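Local atomic coordinates of exodeoxyribonuclease 10 (Escherichia coli, PDB entry 4FZX), a protein that degrades single-stranded and double-stranded DNA from the 3' end as a magnesium-dependent exonuclease, and takes part in DNA repair. Residues Leu2-Thr7 against Tyr141-Leu146; Thr7-Cys10 against Gly15-Glu18; Val17-Val22 against Glu65-His70; Tyr77-His80 against Phe84-Arg87. One frame throughout, in Å; residues are numbered along the deposited sequence.

Contact 1 of 4, residues Leu2-Thr7 against Tyr141-Leu146. With NA (sodium ion), chain G; NA (sodium ion), chain E.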
loop_
_atom_site.group_PDB
_atom_site.type_symbol
_atom_site.label_atom_id
_atom_site.label_comp_id
_atom_site.label_asym_id
_atom_site.label_seq_id
_atom_site.Cartn_x
_atom_site.Cartn_y
_atom_site.Cartn_z
ATOM N N LEU C 2 -0.433 22.106 25.781
ATOM C CA LEU C 2 -0.425 22.543 24.400
ATOM C C LEU C 2 -1.048 23.923 24.291
ATOM O O LEU C 2 -2.079 24.199 24.909
ATOM C CB LEU C 2 -1.189 21.538 23.551
ATOM C CG LEU C 2 -0.695 20.116 23.815
ATOM C CD1 LEU C 2 -1.854 19.177 24.113
ATOM C CD2 LEU C 2 0.109 19.632 22.628
ATOM N N ARG C 3 -0.374 24.816 23.586
ATOM C CA ARG C 3 -0.901 26.152 23.393
ATOM C C ARG C 3 -1.580 26.273 22.028
ATOM O O ARG C 3 -0.944 26.101 20.995
ATOM C CB ARG C 3 0.197 27.188 23.540
ATOM C CG ARG C 3 -0.274 28.605 23.376
ATOM C CD ARG C 3 0.664 29.549 24.066
ATOM N NE ARG C 3 0.584 29.376 25.512
ATOM C CZ ARG C 3 1.455 29.879 26.379
ATOM N NH1 ARG C 3 2.501 30.588 25.952
ATOM N NH2 ARG C 3 1.264 29.693 27.681
ATOM N N ILE C 4 -2.892 26.471 22.047
ATOM C CA ILE C 4 -3.644 26.635 20.823
ATOM C C ILE C 4 -3.553 28.092 20.424
ATOM O O ILE C 4 -3.706 28.967 21.270
ATOM C CB ILE C 4 -5.141 26.234 21.006
ATOM C CG1 ILE C 4 -5.273 24.720 21.185
ATOM C CG2 ILE C 4 -5.988 26.725 19.815
ATOM C CD1 ILE C 4 -4.511 24.173 22.400
ATOM N N ILE C 5 -3.228 28.335 19.154
ATOM C CA ILE C 5 -3.034 29.684 18.616
ATOM C C ILE C 5 -4.009 29.923 17.464
ATOM O O ILE C 5 -4.220 29.044 16.627
ATOM C CB ILE C 5 -1.590 29.872 18.040
ATOM C CG1 ILE C 5 -0.575 30.045 19.157
ATOM C CG2 ILE C 5 -1.522 31.138 17.157
ATOM C CD1 ILE C 5 -0.162 31.492 19.358
ATOM N N ASP C 6 -4.543 31.138 17.384
ATOM C CA ASP C 6 -5.234 31.584 16.181
ATOM C C ASP C 6 -4.908 33.033 15.859
ATOM O O ASP C 6 -4.702 33.852 16.755
ATOM C CB ASP C 6 -6.751 31.397 16.302
ATOM C CG ASP C 6 -7.492 31.726 15.001
ATOM O OD1 ASP C 6 -7.448 30.914 14.058
ATOM O OD2 ASP C 6 -8.131 32.790 14.924
ATOM N N THR C 7 -4.966 33.344 14.568
ATOM C CA THR C 7 -4.559 34.628 14.025
ATOM C C THR C 7 -5.604 35.047 12.975
ATOM O O THR C 7 -5.873 34.310 12.050
ATOM C CB THR C 7 -3.190 34.480 13.296
ATOM O OG1 THR C 7 -2.167 34.181 14.254
ATOM C CG2 THR C 7 -2.834 35.732 12.589
ATOM N N TYR C 141 -11.053 28.529 21.116
ATOM C CA TYR C 141 -11.912 27.633 21.891
ATOM C C TYR C 141 -12.478 26.497 21.053
ATOM O O TYR C 141 -12.603 25.364 21.528
ATOM C CB TYR C 141 -13.040 28.419 22.568
ATOM C CG TYR C 141 -12.607 29.022 23.877
ATOM C CD1 TYR C 141 -12.615 28.263 25.043
ATOM C CD2 TYR C 141 -12.051 30.297 23.927
ATOM C CE1 TYR C 141 -12.174 28.783 26.246
ATOM C CE2 TYR C 141 -11.580 30.822 25.126
ATOM C CZ TYR C 141 -11.663 30.057 26.286
ATOM O OH TYR C 141 -11.209 30.560 27.484
ATOM N N ILE C 142 -12.780 26.795 19.793
ATOM C CA ILE C 142 -13.254 25.781 18.857
ATOM C C ILE C 142 -12.145 24.762 18.594
ATOM O O ILE C 142 -12.347 23.560 18.719
ATOM C CB ILE C 142 -13.671 26.416 17.503
ATOM C CG1 ILE C 142 -14.807 27.429 17.700
ATOM C CG2 ILE C 142 -14.057 25.335 16.507
ATOM C CD1 ILE C 142 -15.990 26.904 18.484
ATOM N N THR C 143 -10.955 25.262 18.293
ATOM C CA THR C 143 -9.843 24.405 17.923
ATOM C C THR C 143 -9.365 23.598 19.126
ATOM O O THR C 143 -9.145 22.397 19.015
ATOM C CB THR C 143 -8.705 25.224 17.316
ATOM O OG1 THR C 143 -9.218 25.960 16.200
ATOM C CG2 THR C 143 -7.541 24.330 16.848
ATOM N N ALA C 144 -9.352 24.227 20.297
ATOM C CA ALA C 144 -9.010 23.522 21.529
ATOM C C ALA C 144 -9.999 22.392 21.791
ATOM O O ALA C 144 -9.595 21.257 22.073
ATOM C CB ALA C 144 -8.968 24.490 22.717
ATOM N N ALA C 145 -11.293 22.687 21.677
ATOM C CA ALA C 145 -12.309 21.632 21.817
ATOM C C ALA C 145 -12.071 20.505 20.812
ATOM O O ALA C 145 -12.189 19.328 21.139
ATOM C CB ALA C 145 -13.737 22.209 21.664
ATOM N N LEU C 146 -11.730 20.872 19.583
ATOM C CA LEU C 146 -11.418 19.886 18.568
ATOM C C LEU C 146 -10.186 19.051 18.936
ATOM O O LEU C 146 -10.158 17.846 18.708
ATOM C CB LEU C 146 -11.208 20.564 17.219
ATOM C CG LEU C 146 -10.669 19.664 16.109
ATOM C CD1 LEU C 146 -11.616 18.475 15.837
ATOM C CD2 LEU C 146 -10.390 20.469 14.835
HETATM NA NA NA G . -9.932 32.020 12.787
HETATM NA NA NA E . -6.983 30.163 11.803
HETATM O O HOH W 1 -8.425 28.355 15.201
HETATM O O HOH W 2 -5.429 31.660 11.819
HETATM O O HOH W 3 -8.999 28.774 12.404
HETATM O O HOH W 4 -5.408 28.440 11.907
HETATM O O HOH W 5 -11.342 33.042 10.857
#

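Contact 2 of 4, residues Thr7-Cys10 against Gly15-Glu18. With NA (sodium ion), chain G; nucleotides of chain A.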
loop_
_atom_site.group_PDB
_atom_site.type_symbol
_atom_site.label_atom_id
_atom_site.label_comp_id
_atom_site.label_asym_id
_atom_site.label_seq_id
_atom_site.Cartn_x
_atom_site.Cartn_y
_atom_site.Cartn_z
ATOM N N THR C 7 -4.966 33.344 14.568
ATOM C CA THR C 7 -4.559 34.628 14.025
ATOM C C THR C 7 -5.604 35.047 12.975
ATOM O O THR C 7 -5.873 34.310 12.050
ATOM C CB THR C 7 -3.190 34.480 13.296
ATOM O OG1 THR C 7 -2.167 34.181 14.254
ATOM C CG2 THR C 7 -2.834 35.732 12.589
ATOM N N GLU C 8 -6.186 36.224 13.114
ATOM C CA GLU C 8 -6.922 36.814 12.007
ATOM C C GLU C 8 -6.044 37.858 11.323
ATOM O O GLU C 8 -5.245 38.520 11.979
ATOM C CB GLU C 8 -8.237 37.442 12.486
ATOM C CG GLU C 8 -9.114 36.526 13.352
ATOM C CD GLU C 8 -9.557 35.251 12.628
ATOM O OE1 GLU C 8 -9.886 35.306 11.418
ATOM O OE2 GLU C 8 -9.593 34.188 13.282
ATOM N N THR C 9 -6.201 37.990 10.007
ATOM C CA THR C 9 -5.210 38.629 9.147
ATOM C C THR C 9 -5.864 39.581 8.143
ATOM O O THR C 9 -7.081 39.601 7.975
ATOM C CB THR C 9 -4.380 37.584 8.359
ATOM O OG1 THR C 9 -5.259 36.734 7.619
ATOM C CG2 THR C 9 -3.512 36.719 9.309
ATOM N N CYS C 10 -5.039 40.370 7.474
ATOM C CA CYS C 10 -5.498 41.246 6.411
ATOM C C CYS C 10 -5.862 40.488 5.149
ATOM O O CYS C 10 -6.377 41.063 4.199
ATOM C CB CYS C 10 -4.423 42.286 6.098
ATOM S SG CYS C 10 -4.045 43.349 7.494
ATOM N N GLY C 15 -0.291 39.951 7.346
ATOM C CA GLY C 15 -0.752 41.131 8.068
ATOM C C GLY C 15 -1.721 40.738 9.173
ATOM O O GLY C 15 -2.760 40.143 8.911
ATOM N N ILE C 16 -1.370 41.064 10.408
ATOM C CA ILE C 16 -2.049 40.520 11.570
ATOM C C ILE C 16 -2.936 41.578 12.183
ATOM O O ILE C 16 -2.468 42.693 12.467
ATOM C CB ILE C 16 -1.038 40.106 12.626
ATOM C CG1 ILE C 16 0.139 39.374 11.963
ATOM C CG2 ILE C 16 -1.721 39.295 13.757
ATOM C CD1 ILE C 16 -0.262 38.045 11.280
ATOM N N VAL C 17 -4.209 41.240 12.396
ATOM C CA VAL C 17 -5.135 42.166 13.047
ATOM C C VAL C 17 -5.593 41.659 14.399
ATOM O O VAL C 17 -6.046 42.440 15.239
ATOM C CB VAL C 17 -6.365 42.505 12.163
ATOM C CG1 VAL C 17 -5.911 43.196 10.885
ATOM C CG2 VAL C 17 -7.158 41.242 11.817
ATOM N N GLU C 18 -5.454 40.355 14.621
ATOM C CA GLU C 18 -5.751 39.772 15.925
ATOM C C GLU C 18 -4.943 38.486 16.141
ATOM O O GLU C 18 -4.765 37.691 15.230
ATOM C CB GLU C 18 -7.255 39.463 16.048
ATOM C CG GLU C 18 -7.768 39.388 17.495
ATOM C CD GLU C 18 -9.286 39.220 17.602
ATOM O OE1 GLU C 18 -9.919 38.715 16.644
ATOM O OE2 GLU C 18 -9.845 39.545 18.677
HETATM NA NA NA G . -9.932 32.020 12.787
ATOM P P DG A 17 -8.893 31.211 9.387
ATOM O OP1 DG A 17 -8.799 31.513 10.828
ATOM O OP2 DG A 17 -10.137 30.608 8.872
ATOM O "O5'" DG A 17 -8.563 32.509 8.539
ATOM C "C5'" DG A 17 -7.438 33.291 8.889
ATOM C "C4'" DG A 17 -7.451 34.639 8.200
ATOM O "O4'" DG A 17 -7.177 34.431 6.809
ATOM C "C3'" DG A 17 -8.758 35.421 8.241
ATOM O "O3'" DG A 17 -8.773 36.204 9.422
ATOM C "C2'" DG A 17 -8.644 36.306 6.999
ATOM C "C1'" DG A 17 -7.850 35.415 6.050
ATOM N N9 DG A 17 -8.690 34.672 5.140
ATOM C C8 DG A 17 -9.276 33.453 5.382
ATOM N N7 DG A 17 -9.974 33.020 4.378
ATOM C C5 DG A 17 -9.816 34.013 3.416
ATOM C C6 DG A 17 -10.338 34.081 2.113
ATOM O O6 DG A 17 -11.045 33.232 1.550
ATOM N N1 DG A 17 -9.959 35.260 1.466
ATOM C C2 DG A 17 -9.156 36.247 2.021
ATOM N N2 DG A 17 -8.891 37.328 1.252
ATOM N N3 DG A 17 -8.667 36.190 3.258
ATOM C C4 DG A 17 -9.045 35.046 3.879
HETATM O O HOH W 5 -11.342 33.042 10.857
#

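Contact 3 of 4, residues Val17-Val22 against Glu65-His70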
loop_
_atom_site.group_PDB
_atom_site.type_symbol
_atom_site.label_atom_id
_atom_site.label_comp_id
_atom_site.label_asym_id
_atom_site.label_seq_id
_atom_site.Cartn_x
_atom_site.Cartn_y
_atom_site.Cartn_z
ATOM N N VAL C 17 -4.209 41.240 12.396
ATOM C CA VAL C 17 -5.135 42.166 13.047
ATOM C C VAL C 17 -5.593 41.659 14.399
ATOM O O VAL C 17 -6.046 42.440 15.239
ATOM C CB VAL C 17 -6.365 42.505 12.163
ATOM C CG1 VAL C 17 -5.911 43.196 10.885
ATOM C CG2 VAL C 17 -7.158 41.242 11.817
ATOM N N GLU C 18 -5.454 40.355 14.621
ATOM C CA GLU C 18 -5.751 39.772 15.925
ATOM C C GLU C 18 -4.943 38.486 16.141
ATOM O O GLU C 18 -4.765 37.691 15.230
ATOM C CB GLU C 18 -7.255 39.463 16.048
ATOM C CG GLU C 18 -7.768 39.388 17.495
ATOM C CD GLU C 18 -9.286 39.220 17.602
ATOM O OE1 GLU C 18 -9.919 38.715 16.644
ATOM O OE2 GLU C 18 -9.845 39.545 18.677
ATOM N N ILE C 19 -4.539 38.248 17.379
ATOM C CA ILE C 19 -3.999 36.960 17.756
ATOM C C ILE C 19 -4.560 36.566 19.114
ATOM O O ILE C 19 -4.912 37.434 19.941
ATOM C CB ILE C 19 -2.474 37.015 17.841
ATOM C CG1 ILE C 19 -1.896 35.611 18.052
ATOM C CG2 ILE C 19 -2.035 37.980 18.972
ATOM C CD1 ILE C 19 -0.356 35.544 17.924
ATOM N N ALA C 20 -4.617 35.266 19.361
ATOM C CA ALA C 20 -5.145 34.751 20.617
ATOM C C ALA C 20 -4.607 33.348 20.870
ATOM O O ALA C 20 -4.133 32.682 19.937
ATOM C CB ALA C 20 -6.659 34.729 20.572
ATOM N N SER C 21 -4.713 32.889 22.120
ATOM C CA SER C 21 -4.395 31.503 22.456
ATOM C C SER C 21 -5.144 30.996 23.693
ATOM O O SER C 21 -5.576 31.777 24.542
ATOM C CB SER C 21 -2.877 31.308 22.641
ATOM O OG SER C 21 -2.421 31.872 23.856
ATOM N N VAL C 22 -5.280 29.676 23.788
ATOM C CA VAL C 22 -5.621 29.034 25.043
ATOM C C VAL C 22 -4.667 27.871 25.270
ATOM O O VAL C 22 -4.005 27.399 24.332
ATOM C CB VAL C 22 -7.062 28.508 25.029
ATOM C CG1 VAL C 22 -8.051 29.662 25.099
ATOM C CG2 VAL C 22 -7.301 27.657 23.776
ATOM N N GLU C 65 5.087 42.475 16.555
ATOM C CA GLU C 65 6.367 42.324 17.251
ATOM C C GLU C 65 6.252 42.650 18.738
ATOM O O GLU C 65 6.896 42.017 19.572
ATOM C CB GLU C 65 7.425 43.228 16.607
ATOM C CG GLU C 65 7.899 42.744 15.252
ATOM C CD GLU C 65 6.958 43.136 14.104
ATOM O OE1 GLU C 65 7.127 42.573 12.989
ATOM O OE2 GLU C 65 6.058 43.994 14.314
ATOM N N ASP C 66 5.410 43.628 19.055
ATOM C CA ASP C 66 5.240 44.130 20.412
ATOM C C ASP C 66 4.479 43.121 21.263
ATOM O O ASP C 66 4.559 43.140 22.488
ATOM C CB ASP C 66 4.451 45.449 20.388
ATOM C CG ASP C 66 5.207 46.588 19.690
ATOM O OD1 ASP C 66 6.461 46.584 19.711
ATOM O OD2 ASP C 66 4.528 47.512 19.161
ATOM N N VAL C 67 3.718 42.259 20.606
ATOM C CA VAL C 67 2.656 41.503 21.263
ATOM C C VAL C 67 3.026 40.020 21.282
ATOM O O VAL C 67 2.781 39.308 22.265
ATOM C CB VAL C 67 1.273 41.778 20.546
ATOM C CG1 VAL C 67 0.527 40.517 20.258
ATOM C CG2 VAL C 67 0.429 42.783 21.353
ATOM N N ILE C 68 3.771 39.602 20.267
ATOM C CA ILE C 68 4.115 38.185 20.114
ATOM C C ILE C 68 4.862 37.556 21.305
ATOM O O ILE C 68 4.594 36.402 21.653
ATOM C CB ILE C 68 4.796 37.869 18.752
ATOM C CG1 ILE C 68 4.620 36.393 18.401
ATOM C CG2 ILE C 68 6.257 38.264 18.752
ATOM C CD1 ILE C 68 3.157 35.953 18.303
ATOM N N PRO C 69 5.716 38.338 22.001
ATOM C CA PRO C 69 6.461 37.698 23.100
ATOM C C PRO C 69 5.581 37.163 24.228
ATOM O O PRO C 69 5.966 36.210 24.889
ATOM C CB PRO C 69 7.390 38.811 23.603
ATOM C CG PRO C 69 7.502 39.765 22.420
ATOM C CD PRO C 69 6.131 39.736 21.802
ATOM N N HIS C 70 4.364 37.683 24.361
ATOM C CA HIS C 70 3.427 37.200 25.391
ATOM C C HIS C 70 2.946 35.785 25.144
ATOM O O HIS C 70 2.465 35.115 26.056
ATOM C CB HIS C 70 2.223 38.129 25.490
ATOM C CG HIS C 70 2.578 39.534 25.858
ATOM N ND1 HIS C 70 2.159 40.622 25.128
ATOM C CD2 HIS C 70 3.340 40.025 26.866
ATOM C CE1 HIS C 70 2.648 41.724 25.664
ATOM N NE2 HIS C 70 3.369 41.389 26.720
#

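Contact 4 of 4, residues Tyr77-His80 against Phe84-Arg87. With nucleotides of chain A.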
loop_
_atom_site.group_PDB
_atom_site.type_symbol
_atom_site.label_atom_id
_atom_site.label_comp_id
_atom_site.label_asym_id
_atom_site.label_seq_id
_atom_site.Cartn_x
_atom_site.Cartn_y
_atom_site.Cartn_z
ATOM N N TYR C 77 2.839 24.394 19.891
ATOM C CA TYR C 77 1.831 25.321 19.390
ATOM C C TYR C 77 0.912 24.580 18.444
ATOM O O TYR C 77 1.377 23.800 17.595
ATOM C CB TYR C 77 2.489 26.492 18.677
ATOM C CG TYR C 77 3.219 27.384 19.626
ATOM C CD1 TYR C 77 2.573 28.450 20.231
ATOM C CD2 TYR C 77 4.526 27.097 20.012
ATOM C CE1 TYR C 77 3.208 29.213 21.192
ATOM C CE2 TYR C 77 5.173 27.862 20.961
ATOM C CZ TYR C 77 4.503 28.903 21.566
ATOM O OH TYR C 77 5.156 29.700 22.470
ATOM N N VAL C 78 -0.388 24.757 18.653
ATOM C CA VAL C 78 -1.398 24.004 17.924
ATOM C C VAL C 78 -2.244 25.007 17.122
ATOM O O VAL C 78 -2.638 26.057 17.640
ATOM C CB VAL C 78 -2.325 23.198 18.890
ATOM C CG1 VAL C 78 -3.362 22.402 18.110
ATOM C CG2 VAL C 78 -1.500 22.249 19.805
ATOM N N ALA C 79 -2.494 24.706 15.858
ATOM C CA ALA C 79 -3.344 25.560 15.054
ATOM C C ALA C 79 -4.076 24.726 14.037
ATOM O O ALA C 79 -3.618 23.647 13.676
ATOM C CB ALA C 79 -2.525 26.660 14.369
ATOM N N HIS C 80 -5.238 25.210 13.593
ATOM C CA HIS C 80 -5.970 24.522 12.548
ATOM C C HIS C 80 -5.493 24.943 11.166
ATOM O O HIS C 80 -5.763 26.051 10.718
ATOM C CB HIS C 80 -7.474 24.723 12.704
ATOM C CG HIS C 80 -8.287 23.773 11.877
ATOM N ND1 HIS C 80 -8.501 22.465 12.254
ATOM C CD2 HIS C 80 -8.797 23.893 10.626
ATOM C CE1 HIS C 80 -9.170 21.842 11.302
ATOM N NE2 HIS C 80 -9.338 22.678 10.292
ATOM N N PHE C 84 -0.509 27.771 7.880
ATOM C CA PHE C 84 -0.891 29.163 7.715
ATOM C C PHE C 84 -0.351 30.070 8.833
ATOM O O PHE C 84 0.402 30.997 8.562
ATOM C CB PHE C 84 -2.413 29.301 7.552
ATOM C CG PHE C 84 -2.880 30.722 7.414
ATOM C CD1 PHE C 84 -2.788 31.383 6.195
ATOM C CD2 PHE C 84 -3.386 31.410 8.510
ATOM C CE1 PHE C 84 -3.208 32.703 6.070
ATOM C CE2 PHE C 84 -3.808 32.726 8.394
ATOM C CZ PHE C 84 -3.733 33.371 7.170
ATOM N N ASP C 85 -0.674 29.768 10.090
ATOM C CA ASP C 85 -0.224 30.629 11.205
ATOM C C ASP C 85 1.301 30.701 11.330
ATOM O O ASP C 85 1.861 31.773 11.572
ATOM C CB ASP C 85 -0.852 30.207 12.532
ATOM C CG ASP C 85 -2.360 30.054 12.434
ATOM O OD1 ASP C 85 -2.818 29.093 11.762
ATOM O OD2 ASP C 85 -3.079 30.925 12.979
ATOM N N ARG C 86 1.963 29.566 11.118
ATOM C CA ARG C 86 3.418 29.515 11.160
ATOM C C ARG C 86 4.021 30.488 10.141
ATOM O O ARG C 86 4.903 31.260 10.468
ATOM C CB ARG C 86 3.913 28.088 10.906
ATOM C CG ARG C 86 5.402 27.916 11.120
ATOM C CD ARG C 86 5.949 26.683 10.423
ATOM N NE ARG C 86 7.380 26.827 10.179
ATOM C CZ ARG C 86 7.932 27.012 8.983
ATOM N NH1 ARG C 86 7.182 26.992 7.885
ATOM N NH2 ARG C 86 9.250 27.183 8.881
ATOM N N ARG C 87 3.450 30.524 8.943
ATOM C CA ARG C 87 3.906 31.446 7.905
ATOM C C ARG C 87 3.667 32.920 8.230
ATOM O O ARG C 87 4.518 33.767 7.958
ATOM C CB ARG C 87 3.269 31.102 6.561
ATOM C CG ARG C 87 3.597 32.080 5.446
ATOM C CD ARG C 87 3.273 31.491 4.067
ATOM N NE ARG C 87 1.885 31.034 3.940
ATOM C CZ ARG C 87 0.843 31.834 3.701
ATOM N NH1 ARG C 87 1.009 33.151 3.601
ATOM N NH2 ARG C 87 -0.368 31.315 3.553
ATOM P P DA A 16 -10.437 26.480 7.151
ATOM O OP1 DA A 16 -10.755 26.209 8.568
ATOM O OP2 DA A 16 -11.431 27.043 6.194
ATOM O "O5'" DA A 16 -9.127 27.408 7.121
ATOM C "C5'" DA A 16 -8.030 27.145 7.972
ATOM C "C4'" DA A 16 -6.982 28.245 7.833
ATOM O "O4'" DA A 16 -6.231 28.024 6.604
ATOM C "C3'" DA A 16 -7.551 29.665 7.711
ATOM O "O3'" DA A 16 -7.663 30.278 9.019
ATOM C "C2'" DA A 16 -6.514 30.368 6.828
ATOM C "C1'" DA A 16 -6.032 29.237 5.928
ATOM N N9 DA A 16 -6.756 29.208 4.679
ATOM C C8 DA A 16 -8.101 29.204 4.502
ATOM N N7 DA A 16 -8.462 29.275 3.247
ATOM C C5 DA A 16 -7.269 29.320 2.566
ATOM C C6 DA A 16 -6.979 29.425 1.200
ATOM N N6 DA A 16 -7.915 29.470 0.249
ATOM N N1 DA A 16 -5.684 29.497 0.856
ATOM C C2 DA A 16 -4.750 29.465 1.825
ATOM N N3 DA A 16 -4.904 29.382 3.149
ATOM C C4 DA A 16 -6.208 29.305 3.438
HETATM O O HOH W 4 -5.408 28.440 11.907
#

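Contact 1 of 4, residues Leu2-Thr7 against Tyr141-Leu146
In the DEDDh exonuclease fold, the central strand 2-9 that carries metal-binding Asp6 lies against helix 136-154, where Ile4 meets Thr143 and Ala144. The CG1 arm of Ile4 rests on the helix backbone, 3.9 Å from Ala144 CA. With CG1 beside the backbone N (chi1 -70°), the CG2 methyl is anti to that N and reaches the neighbouring helical position, 4.0 Å from Thr143 CB, the two side chains running alongside each other and pointing opposite ways. Alanine suits this place because its single methyl lets the strand approach the helix closely, while the branched isoleucine touches two successive helix residues at once. Cutting Ile4 back to an alanine removes both arms and would probably open a gap over Thr143 and Ala144. Two residues on, Asp6 points toward the helix as well, but its carboxylate serves the metals. Asp6 OD1 binds the sodium of chain E at 2.4 Å, and Asp6 OD2 lies 2.9 Å from the sodium of chain G, which Glu8 and Asp139 also bind. One carboxylate thus spans both ions, as in the two-metal sites of this family. The hydroxyl of Thr143 is hydrogen-bonded to Asp139 O within the helix, tying it to a residue that binds metal. A water lies 2.7 Å from Thr143 OG1 and 3.0 Å from Asp6 OD1, placed to link helix and strand. Another water, coordinated to the chain E sodium, donates to Thr7 O at 2.7 Å.

Contact 2 of 4, residues Thr7-Cys10 against Gly15-Glu18
Strand residues Thr7-Thr9 run antiparallel to Ile16-Glu18 with a classic beta bulge, in which Val17 and Glu18 both face Glu8. Glu8 O accepts from Val17 N at 2.9 Å and from Glu18 N at 3.2 Å, both donors arriving from the same face of the carbonyl plane. Glu8 N returns a bond to Glu18 O at 2.9 Å. At Gly15 the backbone angles (phi 79°, psi 120°) would jam a side chain against the preceding carbonyl, so glycine fits. On one face of the hairpin, Ile16 CD1 lies 3.7 Å from Thr7 CG2 and also reaches the methyl of Thr9. On the other, Glu8 and Glu18 lie side by side. Bent at chi2 (-61°), the Glu8 chain places OE2 2.2 Å from the sodium of chain G, whose ligands include OP1 of DG17 of chain A. Thr9 N donates to O3' of that nucleotide at 3.2 Å; Glu8 OE1 also approaches O3', at a doubtfully short distance. Glu18 forms a salt bridge with Arg135 and accepts from Ala136 N at the start of helix 136-154, Val88 of helix 82-88 packs on Thr7 and Ile16, and His51 of helix 45-51 touches Glu8 and Val17.

Contact 3 of 4, residues Val17-Val22 against Glu65-His70
The carbonyl O of Val67 accepts the backbone N-H of His70 at 3.1 Å, a bond within the segment whose Val67 and Ile68 meet Ile19. No hydrogen bond joins the two segments; Ile19 alone carries the strand's share, through two separate methyl groups. Its CG2 meets Val67 CG1 at 3.8 Å, the side chains passing alongside in opposed senses. The longer arm is fully extended, with CG1 anti to the backbone N (chi1 -172°) and chi2 at 171°, and this carries CD1 out to Ile68 CD1, where the end methyls touch at 3.6 Å and the side chains cross at about a right angle. In the RNase H-like fold of this exonuclease, strand 16-25 shows a different face at alternate residues: Ala20 and Val22 pack on helix 136-154, whereas Ile19 points to the short helix 64-67. A branched residue with a long arm suits Ile19, since it must touch two positions of a segment whose backbone stays well back, 8.5 Å between the CA atoms of Ile19 and Ile68. Tyr71 packs beside Ile19. At the margin, the ring of His70 meets that of His35 on strand 28-36, their planes about 15° apart.

Contact 4 of 4, residues Tyr77-His80 against Phe84-Arg87
Ala79 and Asp85 point toward each other across the strand-helix junction of a beta-alpha-beta unit, where strand 76-79 leads into helix 82-88. Ala79 CB lies 3.6 Å from Asp85 OD1, and its small size suits a place where a carboxylate must come close to the strand. With CG anti to the carbonyl carbon (chi1 -50°), the Asp85 carboxylate is turned to Ala79 and to a water of the metal site. That water, coordinated to the sodium of chain E, sits 2.7 Å from Asp85 OD1 and 2.7 Å from His80 O, which makes both of them second-shell groups; this place is consistent with Asp85 being one of the acidic residues that name the DEDDh family. The flanking rings turn from this pair to other tasks. Phe84 lays one face against DNA: C2' of DA16 of chain A stands 3.6 Å above the ring plane, over its centre, a flat apolar support matched to a sugar carbon. A serine in place of Phe84 would probably leave that deoxyribose without its aromatic platform and the nucleotide freer to shift. His80 starts out away from the helix, CG anti to the backbone N (chi1 -166°), and both ring nitrogens are engaged within the protein, NE2 with Tyr112 O and ND1 with Thr99 OG1. The ring thereby held approaches the DNA backbone obliquely, with His80 CD2 3.7 Å from OP1 of DA16 of chain A.

How the contacts relate
All four contacts are buried and meet on one mixed sheet, yet their chemistry follows their distance from the metals. Contacts 1 and 2 share strand 2-9 and the sodium of chain G, one adding helix packing and the other a bonded hairpin that reaches the DNA end. Contact 4 joins them from the neighbouring strand 76-79: Val78 pairs with Arg3 and Ile5, and a water on the second sodium belongs to both contacts 1 and 4. Contact 3, purely apolar across its segments, uses strand 16-25 as contact 2 does, but on a side that faces a short helix. Contact 1 lies nearest the chain centre; the centres of contacts 2 and 3 are about 11 Å from the centre of the chain.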